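Local coordinates for protein FAD dependent oxidoreductase (PDB 6PXS) that oxidises iminodiacetate with the help of bound FAD, probably as a step in the bacterial breakdown of EDTA, at residues R63-Y68 with G336-P341; L83-V88 with G146-D151; A8-A13 with R153-S158. All blocks are in the same frame, centred on the assembly; numbering follows the deposited sequence.

Contact 1 (R63-Y68 with G336-P341). With FAD (flavin-adenine dinucleotide), chain E.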
# COMPACT_ATOMS: atom_id res chain seq x y z
N ARG A 63 -28.87 -13.97 20.34
CA ARG A 63 -28.14 -14.91 21.19
C ARG A 63 -26.64 -14.71 21.05
O ARG A 63 -25.91 -14.68 22.06
CB ARG A 63 -28.54 -16.34 20.82
CG ARG A 63 -27.88 -17.43 21.66
CD ARG A 63 -28.31 -17.37 23.12
NE ARG A 63 -27.90 -18.57 23.85
CZ ARG A 63 -26.66 -18.83 24.24
NH1 ARG A 63 -26.39 -19.94 24.90
NH2 ARG A 63 -25.68 -17.98 23.95
N GLY A 64 -26.15 -14.55 19.82
CA GLY A 64 -24.73 -14.33 19.61
C GLY A 64 -24.23 -13.00 20.14
O GLY A 64 -23.03 -12.84 20.36
N ALA A 65 -25.13 -12.03 20.34
CA ALA A 65 -24.73 -10.76 20.91
C ALA A 65 -24.50 -10.87 22.42
O ALA A 65 -23.59 -10.24 22.95
CB ALA A 65 -25.79 -9.69 20.63
N ARG A 66 -25.30 -11.68 23.10
CA ARG A 66 -25.11 -11.87 24.54
C ARG A 66 -23.87 -12.70 24.83
O ARG A 66 -23.25 -12.53 25.88
CB ARG A 66 -26.34 -12.53 25.16
CG ARG A 66 -27.59 -11.66 25.16
CD ARG A 66 -28.64 -12.21 26.12
NE ARG A 66 -29.04 -13.57 25.79
CZ ARG A 66 -30.07 -13.89 25.02
NH1 ARG A 66 -30.83 -12.95 24.48
NH2 ARG A 66 -30.35 -15.17 24.78
N TYR A 67 -23.50 -13.61 23.93
CA TYR A 67 -22.33 -14.44 24.15
C TYR A 67 -21.04 -13.62 24.19
O TYR A 67 -20.03 -14.10 24.71
CB TYR A 67 -22.23 -15.52 23.07
CG TYR A 67 -21.07 -16.48 23.28
CD1 TYR A 67 -20.85 -17.06 24.52
CD2 TYR A 67 -20.22 -16.81 22.24
CE1 TYR A 67 -19.80 -17.94 24.72
CE2 TYR A 67 -19.17 -17.68 22.43
CZ TYR A 67 -18.97 -18.24 23.67
OH TYR A 67 -17.93 -19.12 23.87
N TYR A 68 -21.06 -12.39 23.67
CA TYR A 68 -19.86 -11.58 23.66
C TYR A 68 -19.36 -11.30 25.07
O TYR A 68 -18.14 -11.22 25.29
CB TYR A 68 -20.11 -10.26 22.92
CG TYR A 68 -19.59 -10.27 21.50
CD1 TYR A 68 -20.32 -10.86 20.47
CD2 TYR A 68 -18.37 -9.69 21.19
CE1 TYR A 68 -19.85 -10.86 19.18
CE2 TYR A 68 -17.89 -9.69 19.89
CZ TYR A 68 -18.64 -10.28 18.89
OH TYR A 68 -18.16 -10.28 17.60
N GLY A 336 -22.19 -11.55 10.58
CA GLY A 336 -21.34 -12.65 11.01
C GLY A 336 -20.53 -12.32 12.25
O GLY A 336 -20.31 -13.19 13.10
N LEU A 337 -20.06 -11.08 12.37
CA LEU A 337 -19.30 -10.72 13.56
C LEU A 337 -20.15 -10.84 14.82
O LEU A 337 -19.61 -11.09 15.91
CB LEU A 337 -18.75 -9.30 13.42
CG LEU A 337 -17.87 -9.05 12.19
CD1 LEU A 337 -17.28 -7.66 12.22
CD2 LEU A 337 -16.76 -10.10 12.07
N THR A 338 -21.46 -10.69 14.70
CA THR A 338 -22.35 -10.91 15.84
C THR A 338 -22.67 -12.38 16.01
O THR A 338 -22.64 -12.91 17.13
CB THR A 338 -23.64 -10.10 15.67
OG1 THR A 338 -23.32 -8.71 15.54
CG2 THR A 338 -24.56 -10.30 16.86
N VAL A 339 -22.99 -13.07 14.92
CA VAL A 339 -23.39 -14.47 15.00
C VAL A 339 -22.19 -15.40 15.04
O VAL A 339 -22.23 -16.44 15.71
CB VAL A 339 -24.31 -14.82 13.82
CG1 VAL A 339 -24.68 -16.29 13.83
CG2 VAL A 339 -25.56 -13.95 13.85
N GLY A 340 -21.11 -15.06 14.34
CA GLY A 340 -19.98 -15.93 14.15
C GLY A 340 -19.48 -16.59 15.43
O GLY A 340 -19.47 -17.82 15.55
N PRO A 341 -19.04 -15.78 16.39
CA PRO A 341 -18.48 -16.36 17.63
C PRO A 341 -19.36 -17.43 18.26
O PRO A 341 -18.88 -18.54 18.53
CB PRO A 341 -18.33 -15.13 18.53
CG PRO A 341 -18.14 -13.99 17.59
CD PRO A 341 -19.01 -14.31 16.40
PA FAD E . -14.60 -15.38 5.75
O1A FAD E . -14.50 -14.85 4.37
O2A FAD E . -14.14 -14.41 6.84
O5B FAD E . -13.82 -16.74 5.91
C5B FAD E . -13.59 -17.61 4.78
C4B FAD E . -12.16 -18.09 4.83
O4B FAD E . -12.07 -19.40 4.22
C3B FAD E . -11.16 -17.20 4.09
O3B FAD E . -9.95 -17.09 4.83
C2B FAD E . -10.95 -17.95 2.77
O2B FAD E . -9.68 -17.67 2.19
C1B FAD E . -11.03 -19.39 3.26
N9A FAD E . -11.34 -20.37 2.23
C8A FAD E . -12.43 -20.38 1.40
N7A FAD E . -12.45 -21.38 0.55
C5A FAD E . -11.29 -22.08 0.85
C6A FAD E . -10.73 -23.26 0.32
N6A FAD E . -11.27 -23.96 -0.68
N1A FAD E . -9.56 -23.68 0.85
C2A FAD E . -9.00 -22.99 1.84
N3A FAD E . -9.44 -21.87 2.42
C4A FAD E . -10.60 -21.47 1.88
N1 FAD E . -21.02 -8.45 10.50
C2 FAD E . -21.47 -7.94 11.69
O2 FAD E . -21.94 -8.66 12.57
N3 FAD E . -21.39 -6.58 11.92
C4 FAD E . -20.90 -5.63 11.05
O4 FAD E . -20.89 -4.44 11.37
C4X FAD E . -20.44 -6.18 9.79
N5 FAD E . -19.95 -5.36 8.90
C5X FAD E . -19.51 -5.88 7.70
C6 FAD E . -18.99 -5.02 6.74
C7 FAD E . -18.52 -5.49 5.52
C7M FAD E . -17.97 -4.52 4.51
C8 FAD E . -18.58 -6.87 5.24
C8M FAD E . -18.09 -7.41 3.93
C9 FAD E . -19.10 -7.74 6.20
C9A FAD E . -19.56 -7.26 7.42
N10 FAD E . -20.09 -8.11 8.41
C10 FAD E . -20.54 -7.61 9.61
C1' FAD E . -20.18 -9.56 8.18
C2' FAD E . -18.92 -10.33 8.58
O2' FAD E . -17.76 -9.58 8.22
C3' FAD E . -18.90 -11.67 7.85
O3' FAD E . -20.21 -12.23 7.86
C4' FAD E . -17.94 -12.70 8.44
O4' FAD E . -16.62 -12.14 8.45
C5' FAD E . -17.95 -13.99 7.65
O5' FAD E . -16.96 -14.89 8.19
P FAD E . -16.64 -16.26 7.49
O1P FAD E . -17.96 -17.01 7.25
O2P FAD E . -15.60 -17.03 8.21
O3P FAD E . -16.10 -15.80 6.07
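The flavin end of the FAD site is backed here, where Tyr68 of helix 55-76 meets Leu337, Thr338 and Pro341 at the start of helix 336-352. The sequence leading into that second helix fits a GxGxxG-like pattern ending at Gly336. The two helical segments cross at 75°, with their axes 7.5 Å apart. Gly64 lies at the crossing. Its CA is 3.5 Å from Thr338 O, a CA-H...O contact, and a side chain on Gly64 would run into that oxygen. Next to it, Ala65 CB touches Thr338 CG2 at 4.0 Å. Tyr68 OH is placed to donate to Leu337 O, in plane at the ring edge, but the modelled OH to O distance of 2.4 Å is too short to trust, so the bond is doubtful. Pro341 approaches the same ring obliquely, its CG 3.9 Å from Tyr68 CE1.

The other side of the turn serves the cofactor. Thr338 N donates to FAD O2 at 3.0 Å. Thr338 OG1 sits beside its own backbone N (chi1 -58°) and gives the same FAD O2 a second bond. That rotation leaves CG2 for Ala65. Two donors thus hold the flavin carbonyl at a helix N-terminus, which would tend to favour negative charge there. Leu337 CG packs 3.6 Å from FAD N1. With an alanine here CG and both methyls are gone, and the flavin would probably lose apolar support beside N1 and be freer to shift.

Val45 of strand 44-45 touches Ala65, Tyr68 and Thr338. Helix 152-164 lends Leu155 to Tyr68 and Pro341, and Met159 to Pro341. Towards helix 10-20, Tyr67 OH bonds to His18 and Pro341 O to Ser14.

Contact 2 (L83-V88 with G146-D151); sequences LGYSRV and GGARVD
Ser86 and Arg149 form a single antiparallel bridge, a hydrogen-bonded pair. Ser86 N donates to Arg149 O at 3.2 Å, and Arg149 N returns the bond to Ser86 O at 3.3 Å. A weak backbone bond, Asp151 N to Leu83 O, follows further along.

The polar side-chain bond is made by Arg149. Its CG lies between backbone N and carbonyl carbon (chi1 44°), and a second bend (chi2 78°) folds the chain over Ser86. Arg149 NH1 then reaches Gly84 O at 2.7 Å. The oxygen lies in the guanidinium plane, but the nitrogen stands well above the carbonyl plane, 62° out of it. Ser86 CB covers the centre of one guanidinium face, 3.5 Å from Arg149 CZ.

Tyr85 CA and Val150 CA add CA-H...O contacts to Arg149 O and Gly84 O. Among apolar contacts, Tyr85 CE1 meets Ala148 CB at 3.7 Å, and the ring edge at Tyr85 CD1 is 4.0 Å from Val150 CB. Val88 CG2 packs across Arg149 CG.

The 83-88 loop joins helix 55-76 to strand 90-93. The edge of strand 148-149 turned from this loop pairs with strand 44-45, through Ala148 with Val45 and Val150 with Gly43, an FAD-binding residue. Asp151 caps helix 152-164.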
# COMPACT_ATOMS: atom_id res chain seq x y z
N LEU A 83 -8.82 -6.49 21.66
CA LEU A 83 -9.79 -6.99 20.70
C LEU A 83 -10.65 -5.89 20.11
O LEU A 83 -11.54 -6.19 19.30
CB LEU A 83 -10.69 -8.04 21.36
CG LEU A 83 -9.96 -9.18 22.07
CD1 LEU A 83 -10.95 -10.10 22.77
CD2 LEU A 83 -9.10 -9.96 21.09
N GLY A 84 -10.43 -4.63 20.49
CA GLY A 84 -11.23 -3.54 19.97
C GLY A 84 -12.67 -3.53 20.44
O GLY A 84 -13.49 -2.81 19.86
N TYR A 85 -13.00 -4.30 21.47
CA TYR A 85 -14.37 -4.37 21.97
C TYR A 85 -14.62 -3.26 22.99
O TYR A 85 -13.73 -2.88 23.76
CB TYR A 85 -14.66 -5.73 22.60
CG TYR A 85 -16.07 -5.87 23.12
CD1 TYR A 85 -17.10 -6.27 22.28
CD2 TYR A 85 -16.38 -5.59 24.45
CE1 TYR A 85 -18.40 -6.39 22.75
CE2 TYR A 85 -17.67 -5.71 24.92
CZ TYR A 85 -18.68 -6.11 24.07
OH TYR A 85 -19.97 -6.23 24.54
N SER A 86 -15.85 -2.75 23.00
CA SER A 86 -16.25 -1.73 23.96
C SER A 86 -17.77 -1.58 23.98
O SER A 86 -18.40 -1.42 22.92
CB SER A 86 -15.58 -0.40 23.63
OG SER A 86 -15.85 0.57 24.62
N ARG A 87 -18.36 -1.62 25.17
CA ARG A 87 -19.80 -1.42 25.34
C ARG A 87 -20.07 0.08 25.37
O ARG A 87 -20.28 0.69 26.42
CB ARG A 87 -20.29 -2.12 26.60
CG ARG A 87 -21.80 -2.12 26.79
CD ARG A 87 -22.20 -2.87 28.06
NE ARG A 87 -23.65 -2.89 28.27
CZ ARG A 87 -24.32 -1.99 28.99
NH1 ARG A 87 -23.70 -0.98 29.58
NH2 ARG A 87 -25.64 -2.11 29.11
N VAL A 88 -20.05 0.69 24.18
CA VAL A 88 -20.11 2.14 24.05
C VAL A 88 -21.52 2.66 23.83
O VAL A 88 -21.71 3.88 23.76
CB VAL A 88 -19.22 2.63 22.89
CG1 VAL A 88 -17.77 2.28 23.15
CG2 VAL A 88 -19.68 2.02 21.57
N GLY A 146 -26.58 -0.55 25.48
CA GLY A 146 -25.99 -1.87 25.33
C GLY A 146 -25.25 -2.10 24.03
O GLY A 146 -24.47 -3.05 23.94
N GLY A 147 -25.48 -1.25 23.03
CA GLY A 147 -24.80 -1.41 21.76
C GLY A 147 -23.30 -1.35 21.92
O GLY A 147 -22.77 -0.47 22.61
N ALA A 148 -22.59 -2.28 21.29
CA ALA A 148 -21.14 -2.36 21.38
C ALA A 148 -20.55 -2.51 19.98
O ALA A 148 -21.26 -2.73 19.00
CB ALA A 148 -20.69 -3.52 22.27
N ARG A 149 -19.22 -2.39 19.91
CA ARG A 149 -18.48 -2.60 18.68
C ARG A 149 -17.25 -3.44 18.98
O ARG A 149 -16.90 -3.67 20.14
CB ARG A 149 -18.10 -1.27 18.01
CG ARG A 149 -17.56 -0.19 18.95
CD ARG A 149 -16.10 -0.42 19.35
NE ARG A 149 -15.54 0.76 20.01
CZ ARG A 149 -14.34 0.82 20.57
NH1 ARG A 149 -13.55 -0.25 20.58
NH2 ARG A 149 -13.92 1.94 21.13
N VAL A 150 -16.59 -3.92 17.92
CA VAL A 150 -15.43 -4.78 18.05
C VAL A 150 -14.68 -4.77 16.73
O VAL A 150 -15.24 -4.46 15.68
CB VAL A 150 -15.84 -6.22 18.45
CG1 VAL A 150 -16.74 -6.83 17.38
CG2 VAL A 150 -14.61 -7.09 18.67
N ASP A 151 -13.39 -5.10 16.78
CA ASP A 151 -12.57 -5.25 15.57
C ASP A 151 -12.66 -6.71 15.13
O ASP A 151 -12.08 -7.60 15.76
CB ASP A 151 -11.13 -4.84 15.84
CG ASP A 151 -10.28 -4.79 14.58
OD1 ASP A 151 -10.47 -5.66 13.70
OD2 ASP A 151 -9.43 -3.88 14.47

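Contact 3 (A8-A13 with R153-S158). With FAD (flavin-adenine dinucleotide), chain E.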
# COMPACT_ATOMS: atom_id res chain seq x y z
N ALA A 8 -10.52 -19.98 7.90
CA ALA A 8 -10.26 -19.48 9.24
C ALA A 8 -10.73 -18.05 9.40
O ALA A 8 -10.00 -17.20 9.94
CB ALA A 8 -8.77 -19.58 9.57
N GLY A 9 -11.93 -17.75 8.93
CA GLY A 9 -12.56 -16.49 9.23
C GLY A 9 -13.06 -16.47 10.65
O GLY A 9 -12.64 -17.26 11.50
N ILE A 10 -13.99 -15.55 10.91
CA ILE A 10 -14.54 -15.46 12.26
C ILE A 10 -15.25 -16.75 12.63
O ILE A 10 -15.26 -17.15 13.80
CB ILE A 10 -15.49 -14.25 12.37
CG1 ILE A 10 -15.92 -14.05 13.83
CG2 ILE A 10 -16.71 -14.43 11.50
CD1 ILE A 10 -14.78 -13.72 14.77
N LEU A 11 -15.83 -17.44 11.65
CA LEU A 11 -16.61 -18.64 11.95
C LEU A 11 -15.70 -19.85 12.13
O LEU A 11 -15.80 -20.58 13.12
CB LEU A 11 -17.64 -18.89 10.85
CG LEU A 11 -18.63 -20.03 11.11
CD1 LEU A 11 -19.41 -19.80 12.40
CD2 LEU A 11 -19.59 -20.18 9.94
N GLY A 12 -14.80 -20.09 11.17
CA GLY A 12 -13.85 -21.17 11.31
C GLY A 12 -12.93 -20.99 12.50
O GLY A 12 -12.49 -21.97 13.11
N ALA A 13 -12.61 -19.74 12.85
CA ALA A 13 -11.74 -19.48 13.99
C ALA A 13 -12.47 -19.74 15.30
O ALA A 13 -11.89 -20.29 16.25
CB ALA A 13 -11.22 -18.05 13.94
N ARG A 153 -11.30 -8.47 12.75
CA ARG A 153 -10.06 -9.18 12.46
C ARG A 153 -9.31 -9.54 13.74
O ARG A 153 -8.80 -10.65 13.87
CB ARG A 153 -9.17 -8.34 11.54
CG ARG A 153 -7.81 -8.97 11.29
CD ARG A 153 -7.02 -8.23 10.22
NE ARG A 153 -6.77 -6.84 10.56
CZ ARG A 153 -7.35 -5.79 9.97
NH1 ARG A 153 -7.04 -4.56 10.38
NH2 ARG A 153 -8.22 -5.95 8.98
N LEU A 154 -9.24 -8.60 14.69
CA LEU A 154 -8.51 -8.87 15.92
C LEU A 154 -9.20 -9.94 16.76
O LEU A 154 -8.53 -10.70 17.47
CB LEU A 154 -8.37 -7.59 16.74
CG LEU A 154 -7.46 -6.52 16.13
CD1 LEU A 154 -7.51 -5.24 16.95
CD2 LEU A 154 -6.03 -7.04 16.03
N LEU A 155 -10.53 -10.02 16.70
CA LEU A 155 -11.24 -11.05 17.44
C LEU A 155 -10.93 -12.43 16.89
O LEU A 155 -10.49 -13.32 17.63
CB LEU A 155 -12.74 -10.78 17.41
CG LEU A 155 -13.62 -11.79 18.15
CD1 LEU A 155 -13.20 -11.88 19.61
CD2 LEU A 155 -15.08 -11.41 18.03
N ALA A 156 -11.15 -12.63 15.59
CA ALA A 156 -10.87 -13.94 14.99
C ALA A 156 -9.40 -14.31 15.13
O ALA A 156 -9.08 -15.50 15.27
CB ALA A 156 -11.28 -13.93 13.52
N ALA A 157 -8.51 -13.33 15.10
CA ALA A 157 -7.09 -13.61 15.28
C ALA A 157 -6.81 -14.14 16.69
O ALA A 157 -6.10 -15.14 16.86
CB ALA A 157 -6.26 -12.36 15.01
N SER A 158 -7.36 -13.48 17.71
CA SER A 158 -7.11 -13.90 19.08
C SER A 158 -7.64 -15.30 19.34
O SER A 158 -6.99 -16.10 20.02
CB SER A 158 -7.73 -12.89 20.05
OG SER A 158 -7.12 -11.62 19.90
PA FAD E . -14.60 -15.38 5.75
O1A FAD E . -14.50 -14.85 4.37
O2A FAD E . -14.14 -14.41 6.84
O5B FAD E . -13.82 -16.74 5.91
C5B FAD E . -13.59 -17.61 4.78
C4B FAD E . -12.16 -18.09 4.83
O4B FAD E . -12.07 -19.40 4.22
C3B FAD E . -11.16 -17.20 4.09
O3B FAD E . -9.95 -17.09 4.83
C2B FAD E . -10.95 -17.95 2.77
O2B FAD E . -9.68 -17.67 2.19
C1B FAD E . -11.03 -19.39 3.26
N9A FAD E . -11.34 -20.37 2.23
C8A FAD E . -12.43 -20.38 1.40
N7A FAD E . -12.45 -21.38 0.55
C5A FAD E . -11.29 -22.08 0.85
C6A FAD E . -10.73 -23.26 0.32
N6A FAD E . -11.27 -23.96 -0.68
N1A FAD E . -9.56 -23.68 0.85
C2A FAD E . -9.00 -22.99 1.84
N3A FAD E . -9.44 -21.87 2.42
C4A FAD E . -10.60 -21.47 1.88
N1 FAD E . -21.02 -8.45 10.50
C2 FAD E . -21.47 -7.94 11.69
O2 FAD E . -21.94 -8.66 12.57
N3 FAD E . -21.39 -6.58 11.92
C4 FAD E . -20.90 -5.63 11.05
O4 FAD E . -20.89 -4.44 11.37
C4X FAD E . -20.44 -6.18 9.79
N5 FAD E . -19.95 -5.36 8.90
C5X FAD E . -19.51 -5.88 7.70
C6 FAD E . -18.99 -5.02 6.74
C7 FAD E . -18.52 -5.49 5.52
C7M FAD E . -17.97 -4.52 4.51
C8 FAD E . -18.58 -6.87 5.24
C8M FAD E . -18.09 -7.41 3.93
C9 FAD E . -19.10 -7.74 6.20
C9A FAD E . -19.56 -7.26 7.42
N10 FAD E . -20.09 -8.11 8.41
C10 FAD E . -20.54 -7.61 9.61
C1' FAD E . -20.18 -9.56 8.18
C2' FAD E . -18.92 -10.33 8.58
O2' FAD E . -17.76 -9.58 8.22
C3' FAD E . -18.90 -11.67 7.85
O3' FAD E . -20.21 -12.23 7.86
C4' FAD E . -17.94 -12.70 8.44
O4' FAD E . -16.62 -12.14 8.45
C5' FAD E . -17.95 -13.99 7.65
O5' FAD E . -16.96 -14.89 8.19
P FAD E . -16.64 -16.26 7.49
O1P FAD E . -17.96 -17.01 7.25
O2P FAD E . -15.60 -17.03 8.21
O3P FAD E . -16.10 -15.80 6.07
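No ring, carboxylate or guanidinium takes part where Ile10 and Ala13 meet Leu155 and Ala156, so there are no aromatic faces or edges to match. The flat groups are peptides alone. Ala13 CB lies 3.6 Å from Ala156 O, and Ala156 CB is 4.1 Å from Gly9 O. The remaining contacts are aliphatic. Ile10 CD1 touches Ala156 CB at 3.7 Å. It also meets Leu155 CD2, at 4.0 Å. The methyl groups of Ala13 and Ala156 lie beside each other, CB to CB 4.1 Å. Ala156 thus fits its single methyl between Ile10 and Ala13, where the backbones come close.

Ile10 works in two directions. CG1 is anti to the backbone N (chi1 -173°) and carries CD1 to helix 152-164. CG2, the other branch at CB, packs 3.4 Å from FAD O5'. One side chain therefore touches both helix and cofactor.

Segment 8-13 belongs to the Rossmann-type dinucleotide-binding motif. Strand 3-6 leads through a glycine-rich turn, Gly7, Gly9 and Gly12 in a GxGxxG pattern, into helix 10-20. Gly9 holds the N-cap position. Its CA is 3.3 Å from FAD O2P, and a CB there would collide with that oxygen. Leu11 N points at the same O2P from 3.5 Å, a weak but fairly straight hydrogen bond (164°). The helix N-terminus would be expected to ease the negative charge of the phosphate. Gly9 O accepts from Ala13 N and closes the first turn.

Thr38 OG1 bonds both to Ile10 N and to FAD, and the Thr38 side chain also touches Ala156. Ala8 N bonds to Asp30, another FAD-binding residue. Pro341 of helix 336-352 packs on Ile10. Leu154 packs on Asp256 of the second subunit.

How the contacts relate
Contacts 1 and 3 are buried and both reach FAD, at opposite ends of its ribityl-phosphate stretch: contact 1 at the flavin, contact 3 at the phosphate. Contact 2 is only partly buried and does not touch the cofactor. The chemistry follows. Contact 2 relies on backbone bonds and an arginine, contact 3 on aliphatic packing, with no polar bond between its segments, and contact 1 mixes a tyrosine hydroxyl with close helix crossing. Tyr68 ties them together, packing on Tyr85 and Val150 of contact 2 and Leu155 of contact 3. Helix 152-164 follows strand 148-149 directly, so contacts 2 and 3 share one run of chain. Helix 336-352, besides the cofactor, joins contacts 1 and 3.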